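Local coordinates for periplasmic binding protein (Sulfurospirillum deleyianum, PDB 4PAG) that is a solute-binding protein of an ABC transporter, probably capturing a substrate in the periplasm for delivery to the membrane permease, and holds a bound histidine in this crystal, at residues F190-G200 against R277-L288; F219-I230 against K245-V253. All blocks are in the same frame, centred on the assembly; numbering follows the deposited sequence.

Contact 1: F190-G200 against R277-L288; sequences FHSEPLALAGG and RILGAHWIASKL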
loop_
_atom_site.group_PDB
_atom_site.type_symbol
_atom_site.label_atom_id
_atom_site.label_comp_id
_atom_site.label_asym_id
_atom_site.label_seq_id
_atom_site.Cartn_x
_atom_site.Cartn_y
_atom_site.Cartn_z
ATOM N N PHE A 190 -0.166 1.631 -10.419
ATOM C CA PHE A 190 -0.425 1.007 -9.128
ATOM C C PHE A 190 0.152 1.810 -7.950
ATOM O O PHE A 190 -0.224 1.585 -6.794
ATOM C CB PHE A 190 -0.106 -0.502 -9.072
ATOM C CG PHE A 190 1.335 -0.886 -9.298
ATOM C CD1 PHE A 190 2.338 -0.525 -8.405
ATOM C CD2 PHE A 190 1.666 -1.740 -10.350
ATOM C CE1 PHE A 190 3.651 -0.939 -8.599
ATOM C CE2 PHE A 190 2.974 -2.159 -10.546
ATOM C CZ PHE A 190 3.972 -1.754 -9.665
ATOM N N HIS A 191 1.015 2.773 -8.246
ATOM C CA HIS A 191 1.543 3.677 -7.221
ATOM C C HIS A 191 0.604 4.824 -6.829
ATOM O O HIS A 191 0.739 5.368 -5.733
ATOM C CB HIS A 191 2.880 4.247 -7.679
ATOM C CG HIS A 191 3.969 3.223 -7.750
ATOM N ND1 HIS A 191 4.447 2.572 -6.633
ATOM C CD2 HIS A 191 4.661 2.726 -8.800
ATOM C CE1 HIS A 191 5.400 1.727 -6.992
ATOM N NE2 HIS A 191 5.549 1.803 -8.302
ATOM N N SER A 192 -0.332 5.184 -7.710
ATOM C CA SER A 192 -1.269 6.296 -7.465
ATOM C C SER A 192 -2.742 5.888 -7.324
ATOM O O SER A 192 -3.597 6.738 -7.081
ATOM C CB SER A 192 -1.155 7.330 -8.587
ATOM O OG SER A 192 -1.552 6.776 -9.825
ATOM N N GLU A 193 -3.028 4.595 -7.447
ATOM C CA GLU A 193 -4.400 4.069 -7.391
ATOM C C GLU A 193 -5.321 4.645 -6.289
ATOM O O GLU A 193 -6.467 4.978 -6.591
ATOM C CB GLU A 193 -4.369 2.534 -7.300
ATOM C CG GLU A 193 -5.732 1.866 -7.401
ATOM C CD GLU A 193 -6.362 1.537 -6.053
ATOM O OE1 GLU A 193 -5.698 1.699 -5.001
ATOM O OE2 GLU A 193 -7.535 1.090 -6.042
ATOM N N PRO A 194 -4.842 4.752 -5.025
ATOM C CA PRO A 194 -5.750 5.219 -3.980
ATOM C C PRO A 194 -6.116 6.696 -4.122
ATOM O O PRO A 194 -7.149 7.119 -3.609
ATOM C CB PRO A 194 -4.962 4.990 -2.690
ATOM C CG PRO A 194 -3.538 4.942 -3.104
ATOM C CD PRO A 194 -3.545 4.330 -4.464
ATOM N N LEU A 195 -5.282 7.460 -4.821
ATOM C CA LEU A 195 -5.600 8.863 -5.106
ATOM C C LEU A 195 -6.818 8.958 -6.030
ATOM O O LEU A 195 -7.696 9.797 -5.834
ATOM C CB LEU A 195 -4.393 9.572 -5.713
ATOM C CG LEU A 195 -3.181 9.677 -4.776
ATOM C CD1 LEU A 195 -1.877 9.792 -5.554
ATOM C CD2 LEU A 195 -3.343 10.870 -3.863
ATOM N N ALA A 196 -6.873 8.085 -7.028
ATOM C CA ALA A 196 -8.031 8.010 -7.925
ATOM C C ALA A 196 -9.239 7.388 -7.227
ATOM O O ALA A 196 -10.375 7.819 -7.438
ATOM C CB ALA A 196 -7.676 7.216 -9.170
ATOM N N LEU A 197 -8.995 6.378 -6.395
ATOM C CA LEU A 197 -10.070 5.721 -5.642
ATOM C C LEU A 197 -10.757 6.680 -4.667
ATOM O O LEU A 197 -11.955 6.553 -4.386
ATOM C CB LEU A 197 -9.510 4.528 -4.871
ATOM C CG LEU A 197 -10.531 3.535 -4.327
ATOM C CD1 LEU A 197 -11.203 2.786 -5.469
ATOM C CD2 LEU A 197 -9.852 2.568 -3.365
ATOM N N ALA A 198 -9.990 7.641 -4.166
ATOM C CA ALA A 198 -10.503 8.658 -3.262
ATOM C C ALA A 198 -11.238 9.803 -3.978
ATOM O O ALA A 198 -11.688 10.729 -3.327
ATOM C CB ALA A 198 -9.358 9.219 -2.437
ATOM N N GLY A 199 -11.337 9.748 -5.302
ATOM C CA GLY A 199 -12.046 10.767 -6.078
ATOM C C GLY A 199 -11.163 11.894 -6.587
ATOM O O GLY A 199 -11.653 12.965 -6.931
ATOM N N GLY A 200 -9.859 11.654 -6.655
ATOM C CA GLY A 200 -8.933 12.648 -7.159
ATOM C C GLY A 200 -8.878 12.696 -8.675
ATOM O O GLY A 200 -9.063 11.681 -9.353
ATOM N N ARG A 277 -4.160 0.988 2.139
ATOM C CA ARG A 277 -4.997 1.864 1.303
ATOM C C ARG A 277 -6.475 1.863 1.685
ATOM O O ARG A 277 -7.192 2.835 1.413
ATOM C CB ARG A 277 -4.843 1.500 -0.167
ATOM C CG ARG A 277 -3.483 1.875 -0.718
ATOM C CD ARG A 277 -3.161 1.189 -2.036
ATOM N NE ARG A 277 -2.001 1.840 -2.621
ATOM C CZ ARG A 277 -1.555 1.681 -3.860
ATOM N NH1 ARG A 277 -2.144 0.837 -4.709
ATOM N NH2 ARG A 277 -0.488 2.381 -4.251
ATOM N N ILE A 278 -6.926 0.777 2.312
ATOM C CA ILE A 278 -8.258 0.726 2.907
ATOM C C ILE A 278 -8.510 1.966 3.781
ATOM O O ILE A 278 -9.587 2.560 3.732
ATOM C CB ILE A 278 -8.421 -0.566 3.729
ATOM C CG1 ILE A 278 -8.486 -1.764 2.777
ATOM C CG2 ILE A 278 -9.667 -0.518 4.600
ATOM C CD1 ILE A 278 -8.060 -3.071 3.417
ATOM N N LEU A 279 -7.501 2.349 4.561
ATOM C CA LEU A 279 -7.555 3.554 5.384
ATOM C C LEU A 279 -6.995 4.762 4.636
ATOM O O LEU A 279 -7.561 5.858 4.698
ATOM C CB LEU A 279 -6.761 3.341 6.670
ATOM C CG LEU A 279 -6.628 4.535 7.612
ATOM C CD1 LEU A 279 -7.976 4.902 8.193
ATOM C CD2 LEU A 279 -5.636 4.214 8.719
ATOM N N GLY A 280 -5.878 4.563 3.943
ATOM C CA GLY A 280 -5.199 5.651 3.250
ATOM C C GLY A 280 -6.050 6.379 2.234
ATOM O O GLY A 280 -5.937 7.594 2.088
ATOM N N ALA A 281 -6.899 5.649 1.513
ATOM C CA ALA A 281 -7.788 6.284 0.533
ATOM C C ALA A 281 -8.837 7.159 1.224
ATOM O O ALA A 281 -9.224 8.202 0.695
ATOM C CB ALA A 281 -8.445 5.245 -0.350
ATOM N N HIS A 282 -9.280 6.752 2.409
ATOM C CA HIS A 282 -10.163 7.606 3.216
ATOM C C HIS A 282 -9.448 8.872 3.671
ATOM O O HIS A 282 -10.003 9.981 3.586
ATOM C CB HIS A 282 -10.727 6.858 4.423
ATOM C CG HIS A 282 -11.967 6.087 4.116
ATOM N ND1 HIS A 282 -13.215 6.667 4.102
ATOM C CD2 HIS A 282 -12.151 4.787 3.790
ATOM C CE1 HIS A 282 -14.118 5.756 3.789
ATOM N NE2 HIS A 282 -13.496 4.606 3.593
ATOM N N TRP A 283 -8.223 8.711 4.152
ATOM C CA TRP A 283 -7.398 9.861 4.525
ATOM C C TRP A 283 -7.248 10.832 3.350
ATOM O O TRP A 283 -7.452 12.048 3.506
ATOM C CB TRP A 283 -6.035 9.398 5.033
ATOM C CG TRP A 283 -5.084 10.519 5.285
ATOM C CD1 TRP A 283 -5.073 11.355 6.366
ATOM C CD2 TRP A 283 -4.007 10.937 4.445
ATOM N NE1 TRP A 283 -4.054 12.260 6.252
ATOM C CE2 TRP A 283 -3.387 12.034 5.079
ATOM C CE3 TRP A 283 -3.508 10.499 3.216
ATOM C CZ2 TRP A 283 -2.287 12.687 4.534
ATOM C CZ3 TRP A 283 -2.422 11.162 2.666
ATOM C CH2 TRP A 283 -1.823 12.243 3.330
ATOM N N ILE A 284 -6.909 10.301 2.176
ATOM C CA ILE A 284 -6.852 11.122 0.953
ATOM C C ILE A 284 -8.196 11.830 0.671
ATOM O O ILE A 284 -8.221 13.037 0.379
ATOM C CB ILE A 284 -6.438 10.295 -0.291
ATOM C CG1 ILE A 284 -4.973 9.856 -0.188
ATOM C CG2 ILE A 284 -6.613 11.104 -1.563
ATOM C CD1 ILE A 284 -4.617 8.737 -1.145
ATOM N N ALA A 285 -9.302 11.091 0.739
ATOM C CA ALA A 285 -10.626 11.684 0.495
ATOM C C ALA A 285 -10.918 12.850 1.445
ATOM O O ALA A 285 -11.475 13.883 1.035
ATOM C CB ALA A 285 -11.716 10.625 0.607
ATOM N N SER A 286 -10.525 12.685 2.705
ATOM C CA SER A 286 -10.701 13.722 3.726
ATOM C C SER A 286 -9.925 14.995 3.375
ATOM O O SER A 286 -10.358 16.092 3.707
ATOM C CB SER A 286 -10.290 13.217 5.115
ATOM O OG SER A 286 -8.874 13.191 5.290
ATOM N N LYS A 287 -8.790 14.844 2.703
ATOM C CA LYS A 287 -7.992 15.992 2.277
ATOM C C LYS A 287 -8.499 16.596 0.961
ATOM O O LYS A 287 -8.440 17.805 0.784
ATOM C CB LYS A 287 -6.518 15.598 2.145
ATOM C CG LYS A 287 -5.871 15.089 3.428
ATOM C CD LYS A 287 -6.048 16.045 4.606
ATOM C CE LYS A 287 -5.309 15.543 5.834
ATOM N NZ LYS A 287 -5.849 16.175 7.064
ATOM N N LEU A 288 -8.991 15.764 0.046
ATOM C CA LEU A 288 -9.536 16.247 -1.231
ATOM C C LEU A 288 -10.895 16.957 -1.077
ATOM O O LEU A 288 -11.216 17.866 -1.838
ATOM C CB LEU A 288 -9.680 15.088 -2.216
ATOM C CG LEU A 288 -8.423 14.311 -2.628
ATOM C CD1 LEU A 288 -8.806 13.215 -3.624
ATOM C CD2 LEU A 288 -7.358 15.221 -3.212
#

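Contact 2: F219-I230 against K245-V253; sequences FEQIILYDPEVI and KKWAVLKAV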
loop_
_atom_site.group_PDB
_atom_site.type_symbol
_atom_site.label_atom_id
_atom_site.label_comp_id
_atom_site.label_asym_id
_atom_site.label_seq_id
_atom_site.Cartn_x
_atom_site.Cartn_y
_atom_site.Cartn_z
ATOM N N PHE A 219 9.279 21.819 -12.522
ATOM C CA PHE A 219 8.578 22.803 -11.701
ATOM C C PHE A 219 7.567 23.575 -12.559
ATOM O O PHE A 219 6.430 23.805 -12.149
ATOM C CB PHE A 219 9.596 23.741 -11.037
ATOM C CG PHE A 219 8.976 24.860 -10.255
ATOM C CD1 PHE A 219 8.158 24.596 -9.170
ATOM C CD2 PHE A 219 9.218 26.187 -10.602
ATOM C CE1 PHE A 219 7.580 25.627 -8.452
ATOM C CE2 PHE A 219 8.649 27.222 -9.881
ATOM C CZ PHE A 219 7.827 26.940 -8.804
ATOM N N GLU A 220 7.977 23.912 -13.779
ATOM C CA GLU A 220 7.155 24.704 -14.681
ATOM C C GLU A 220 5.874 23.946 -15.068
ATOM O O GLU A 220 4.797 24.530 -15.169
ATOM C CB GLU A 220 7.991 25.115 -15.901
ATOM C CG GLU A 220 9.097 26.142 -15.588
ATOM C CD GLU A 220 10.258 25.629 -14.705
ATOM O OE1 GLU A 220 10.621 24.416 -14.753
ATOM O OE2 GLU A 220 10.833 26.462 -13.955
ATOM N N GLN A 221 5.997 22.634 -15.232
ATOM C CA GLN A 221 4.859 21.765 -15.515
ATOM C C GLN A 221 3.870 21.672 -14.342
ATOM O O GLN A 221 2.655 21.639 -14.542
ATOM C CB GLN A 221 5.354 20.365 -15.868
ATOM C CG GLN A 221 4.250 19.444 -16.360
ATOM C CD GLN A 221 3.625 19.966 -17.632
ATOM O OE1 GLN A 221 4.315 20.149 -18.620
ATOM N NE2 GLN A 221 2.326 20.224 -17.610
ATOM N N ILE A 222 4.392 21.616 -13.123
ATOM C CA ILE A 222 3.540 21.570 -11.923
ATOM C C ILE A 222 2.716 22.857 -11.810
ATOM O O ILE A 222 1.523 22.814 -11.509
ATOM C CB ILE A 222 4.369 21.340 -10.646
ATOM C CG1 ILE A 222 5.057 19.970 -10.712
ATOM C CG2 ILE A 222 3.485 21.440 -9.403
ATOM C CD1 ILE A 222 6.208 19.791 -9.743
ATOM N N ILE A 223 3.352 23.995 -12.074
ATOM C CA ILE A 223 2.631 25.271 -12.133
ATOM C C ILE A 223 1.487 25.203 -13.142
ATOM O O ILE A 223 0.369 25.632 -12.837
ATOM C CB ILE A 223 3.563 26.447 -12.486
ATOM C CG1 ILE A 223 4.547 26.705 -11.350
ATOM C CG2 ILE A 223 2.751 27.709 -12.785
ATOM C CD1 ILE A 223 5.612 27.730 -11.690
ATOM N N LEU A 224 1.756 24.666 -14.331
ATOM C CA LEU A 224 0.716 24.533 -15.361
ATOM C C LEU A 224 -0.430 23.655 -14.891
ATOM O O LEU A 224 -1.589 23.979 -15.126
ATOM C CB LEU A 224 1.282 23.974 -16.673
ATOM C CG LEU A 224 2.167 24.923 -17.469
ATOM C CD1 LEU A 224 2.868 24.174 -18.593
ATOM C CD2 LEU A 224 1.358 26.097 -18.021
ATOM N N TYR A 225 -0.101 22.553 -14.215
ATOM C CA TYR A 225 -1.112 21.632 -13.719
ATOM C C TYR A 225 -2.039 22.269 -12.670
ATOM O O TYR A 225 -3.194 21.863 -12.542
ATOM C CB TYR A 225 -0.466 20.352 -13.162
ATOM C CG TYR A 225 0.061 19.347 -14.187
ATOM C CD1 TYR A 225 -0.513 19.220 -15.456
ATOM C CD2 TYR A 225 1.096 18.467 -13.851
ATOM C CE1 TYR A 225 -0.044 18.282 -16.369
ATOM C CE2 TYR A 225 1.569 17.516 -14.756
ATOM C CZ TYR A 225 1.000 17.431 -16.012
ATOM O OH TYR A 225 1.459 16.492 -16.919
ATOM N N ASP A 226 -1.537 23.256 -11.926
ATOM C CA ASP A 226 -2.354 24.026 -10.985
ATOM C C ASP A 226 -3.171 23.116 -10.041
ATOM O O ASP A 226 -4.402 23.215 -9.977
ATOM C CB ASP A 226 -3.272 24.976 -11.781
ATOM C CG ASP A 226 -4.073 25.931 -10.894
ATOM O OD1 ASP A 226 -3.596 26.296 -9.802
ATOM O OD2 ASP A 226 -5.191 26.327 -11.299
ATOM N N PRO A 227 -2.494 22.217 -9.307
ATOM C CA PRO A 227 -3.284 21.322 -8.458
ATOM C C PRO A 227 -3.964 22.070 -7.313
ATOM O O PRO A 227 -3.469 23.110 -6.861
ATOM C CB PRO A 227 -2.238 20.343 -7.912
ATOM C CG PRO A 227 -0.969 21.137 -7.895
ATOM C CD PRO A 227 -1.044 21.993 -9.133
ATOM N N GLU A 228 -5.100 21.548 -6.869
ATOM C CA GLU A 228 -5.804 22.099 -5.717
ATOM C C GLU A 228 -5.244 21.526 -4.421
ATOM O O GLU A 228 -5.198 22.219 -3.400
ATOM C CB GLU A 228 -7.299 21.823 -5.822
ATOM C CG GLU A 228 -7.931 22.464 -7.044
ATOM C CD GLU A 228 -9.316 21.923 -7.343
ATOM O OE1 GLU A 228 -10.276 22.381 -6.687
ATOM O OE2 GLU A 228 -9.445 21.053 -8.233
ATOM N N VAL A 229 -4.832 20.262 -4.470
ATOM C CA VAL A 229 -4.213 19.586 -3.338
ATOM C C VAL A 229 -2.911 18.917 -3.782
ATOM O O VAL A 229 -2.821 18.373 -4.886
ATOM C CB VAL A 229 -5.161 18.534 -2.723
ATOM C CG1 VAL A 229 -4.439 17.678 -1.695
ATOM C CG2 VAL A 229 -6.373 19.200 -2.070
ATOM N N ILE A 230 -1.908 18.957 -2.911
ATOM C CA ILE A 230 -0.663 18.247 -3.151
ATOM C C ILE A 230 -0.448 17.213 -2.050
ATOM O O ILE A 230 -0.473 17.528 -0.861
ATOM C CB ILE A 230 0.547 19.194 -3.256
ATOM C CG1 ILE A 230 0.399 20.125 -4.467
ATOM C CG2 ILE A 230 1.834 18.376 -3.343
ATOM C CD1 ILE A 230 1.373 21.286 -4.496
ATOM N N LYS A 245 10.639 30.096 -1.382
ATOM C CA LYS A 245 9.690 31.099 -1.890
ATOM C C LYS A 245 9.007 30.726 -3.223
ATOM O O LYS A 245 7.831 31.035 -3.439
ATOM C CB LYS A 245 10.426 32.448 -2.026
ATOM C CG LYS A 245 9.562 33.633 -2.432
ATOM C CD LYS A 245 8.718 34.151 -1.277
ATOM C CE LYS A 245 7.506 34.934 -1.761
ATOM N NZ LYS A 245 7.832 35.990 -2.763
ATOM N N LYS A 246 9.733 30.071 -4.122
ATOM C CA LYS A 246 9.211 29.818 -5.471
ATOM C C LYS A 246 7.947 28.949 -5.479
ATOM O O LYS A 246 7.118 29.070 -6.375
ATOM C CB LYS A 246 10.274 29.164 -6.350
ATOM C CG LYS A 246 10.451 27.679 -6.085
ATOM C CD LYS A 246 11.638 27.145 -6.845
ATOM C CE LYS A 246 11.522 25.656 -7.090
ATOM N NZ LYS A 246 12.460 25.288 -8.178
ATOM N N TRP A 247 7.790 28.080 -4.484
ATOM C CA TRP A 247 6.599 27.228 -4.429
ATOM C C TRP A 247 5.330 27.984 -4.037
ATOM O O TRP A 247 4.234 27.483 -4.234
ATOM C CB TRP A 247 6.819 26.054 -3.487
ATOM C CG TRP A 247 7.882 25.151 -3.972
ATOM C CD1 TRP A 247 9.201 25.196 -3.647
ATOM C CD2 TRP A 247 7.732 24.076 -4.900
ATOM N NE1 TRP A 247 9.884 24.207 -4.300
ATOM C CE2 TRP A 247 9.006 23.502 -5.078
ATOM C CE3 TRP A 247 6.643 23.534 -5.587
ATOM C CZ2 TRP A 247 9.226 22.426 -5.924
ATOM C CZ3 TRP A 247 6.862 22.455 -6.428
ATOM C CH2 TRP A 247 8.144 21.906 -6.579
ATOM N N ALA A 248 5.476 29.186 -3.496
ATOM C CA ALA A 248 4.323 30.007 -3.123
ATOM C C ALA A 248 3.496 30.471 -4.328
ATOM O O ALA A 248 2.409 30.995 -4.151
ATOM C CB ALA A 248 4.779 31.208 -2.304
ATOM N N VAL A 249 4.011 30.302 -5.545
ATOM C CA VAL A 249 3.206 30.540 -6.750
ATOM C C VAL A 249 1.977 29.622 -6.820
ATOM O O VAL A 249 0.968 29.972 -7.424
ATOM C CB VAL A 249 4.047 30.405 -8.044
ATOM C CG1 VAL A 249 4.568 28.986 -8.250
ATOM C CG2 VAL A 249 3.229 30.818 -9.244
ATOM N N LEU A 250 2.065 28.449 -6.199
ATOM C CA LEU A 250 0.992 27.464 -6.268
ATOM C C LEU A 250 -0.139 27.781 -5.292
ATOM O O LEU A 250 0.105 28.027 -4.107
ATOM C CB LEU A 250 1.548 26.079 -5.954
ATOM C CG LEU A 250 2.597 25.524 -6.920
ATOM C CD1 LEU A 250 3.131 24.197 -6.409
ATOM C CD2 LEU A 250 2.026 25.345 -8.317
ATOM N N LYS A 251 -1.376 27.740 -5.780
ATOM C CA LYS A 251 -2.543 27.990 -4.928
ATOM C C LYS A 251 -2.651 26.951 -3.799
ATOM O O LYS A 251 -3.050 27.282 -2.691
ATOM C CB LYS A 251 -3.841 28.019 -5.747
ATOM C CG LYS A 251 -3.886 29.070 -6.855
ATOM C CD LYS A 251 -4.273 30.468 -6.369
ATOM C CE LYS A 251 -4.406 31.434 -7.548
ATOM N NZ LYS A 251 -4.843 32.827 -7.201
ATOM N N ALA A 252 -2.296 25.697 -4.072
ATOM C CA ALA A 252 -2.320 24.673 -3.036
ATOM C C ALA A 252 -1.407 25.069 -1.875
ATOM O O ALA A 252 -1.739 24.829 -0.714
ATOM C CB ALA A 252 -1.911 23.317 -3.601
ATOM N N VAL A 253 -0.274 25.695 -2.193
ATOM C CA VAL A 253 0.690 26.108 -1.178
ATOM C C VAL A 253 0.149 27.307 -0.390
ATOM O O VAL A 253 0.228 27.327 0.838
ATOM C CB VAL A 253 2.077 26.393 -1.794
ATOM C CG1 VAL A 253 3.003 27.071 -0.792
ATOM C CG2 VAL A 253 2.695 25.098 -2.306
HETATM O O HOH W 1 -1.391 24.689 -6.780
#

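Contact 1: F190-G200 against R277-L288
R277 reaches from the first turn of helix 277-288 to the carbonyl of F190, which NH1 and NH2 grip together, end-on. The NH2 bond is the shorter, 2.7 Å to F190 O, and the oxygen lies in the guanidinium plane. With CG anti to the carbonyl carbon (chi1 -70°) and the chain extended from CG to NE, the arginine spans the distance to the loop before helix 193-197. P194 covers one face of the guanidinium, its CD over the centre and 3.4 Å from R277 CZ; a compact proline ring suits this place. E193 OE1 stands 3.7 Å from R277 NH1, well out of the plane, so that salt bridge is long and purely a matter of charge; OE1 also bonds S124. NH2 has a further acceptor in T269 O.

One turn on, A281 is small enough to let the helices approach, their axes 8.5 Å apart and inclined at 55°. Its CB faces P194 CB, while A281 O lies 3.3 Å from A198 CB. I284 fills the next position: CD1 meets L195 CD2 at 3.7 Å, and CG2 presses on A198 CB more tightly than usual. A285 closes in beside A198, where two methyl groups meet, their CB atoms 4.1 Å apart. Finally L288 CD1 packs against the Schellman turn at G199, lying 3.6 Å from G200 N; G199 has the positive phi that glycine tolerates.

The buried guanidinium thus finds acceptors in F190 O and T269 O, and the E193 carboxylate probably eases its charge, while the alanine-centred packing depends on close shape fit.

Contact 2: F219-I230 against K245-V253
The backbones run past each other with CA atoms nearest at I223 and L250, 6.5 Å apart, and at E228 and A252, 5.1 Å apart, so the segments converge towards strand 229-232. F219 is the main aromatic of the contact. With CG set opposite its backbone N (chi1 175°), the ring turns an edge to the face of W247, a T-shaped pair with planes at 71° and F219 CE1 3.7 Å from W247 CE3. K246 lies across one face of the F219 ring, its CE centred there and NZ 4.3 Å from the ring centroid in a cation-pi contact; an extended lysine can offer both its aliphatic chain and its charge. Replacing F219 with an alanine would probably leave the K246 ammonium without its aromatic partner and open a gap beside the W247 indole.

Further along, the aliphatic side chains interlock. I223 CD1 packs on V249 CG1 at 3.8 Å, and L250, at the N-cap position before helix 251-254, sends CD1 to I222 CG2 and I230 CD1, its CD2 resting near I223 CA. A252 suits the narrowest place, because its methyl touches the carbonyl oxygens of P227 and E228, the latter at 3.5 Å. A water joins the backbones here, donating to P227 O at 2.6 Å and accepting from A252 N. F237 adds a second edge-to-face neighbour to W247.

Strands 229-232 and 258-260, neighbours in the parallel sheet, are joined by helix 235-243, the 3-10 segment 245-249 and helix 251-254. This is a beta-alpha-beta crossover of the C-terminal lobe, as in the periplasmic binding protein fold, and the preceding helix 219-225, which leads into the first strand through D226 with positive phi, packs against it.

How the contacts relate
Contact 1 is the more buried, its centre about 11 Å from that of the chain, whereas contact 2, about 26 Å out, is only partly buried and has several exposed residues. Their chemistry follows: an arginine tied to carbonyls and tight alanine packing inside, against a ring cluster flanked by a lysine and a water-bridged backbone towards the surface. They share no helix, and contact 2 falls in the sequence between the two segments of contact 1. Their centres lie about 20 Å apart, yet they touch where L288 CD2 packs on V229 CB at 4.0 Å, so helix 277-288 meets the parallel sheet through the start of strand 229-232.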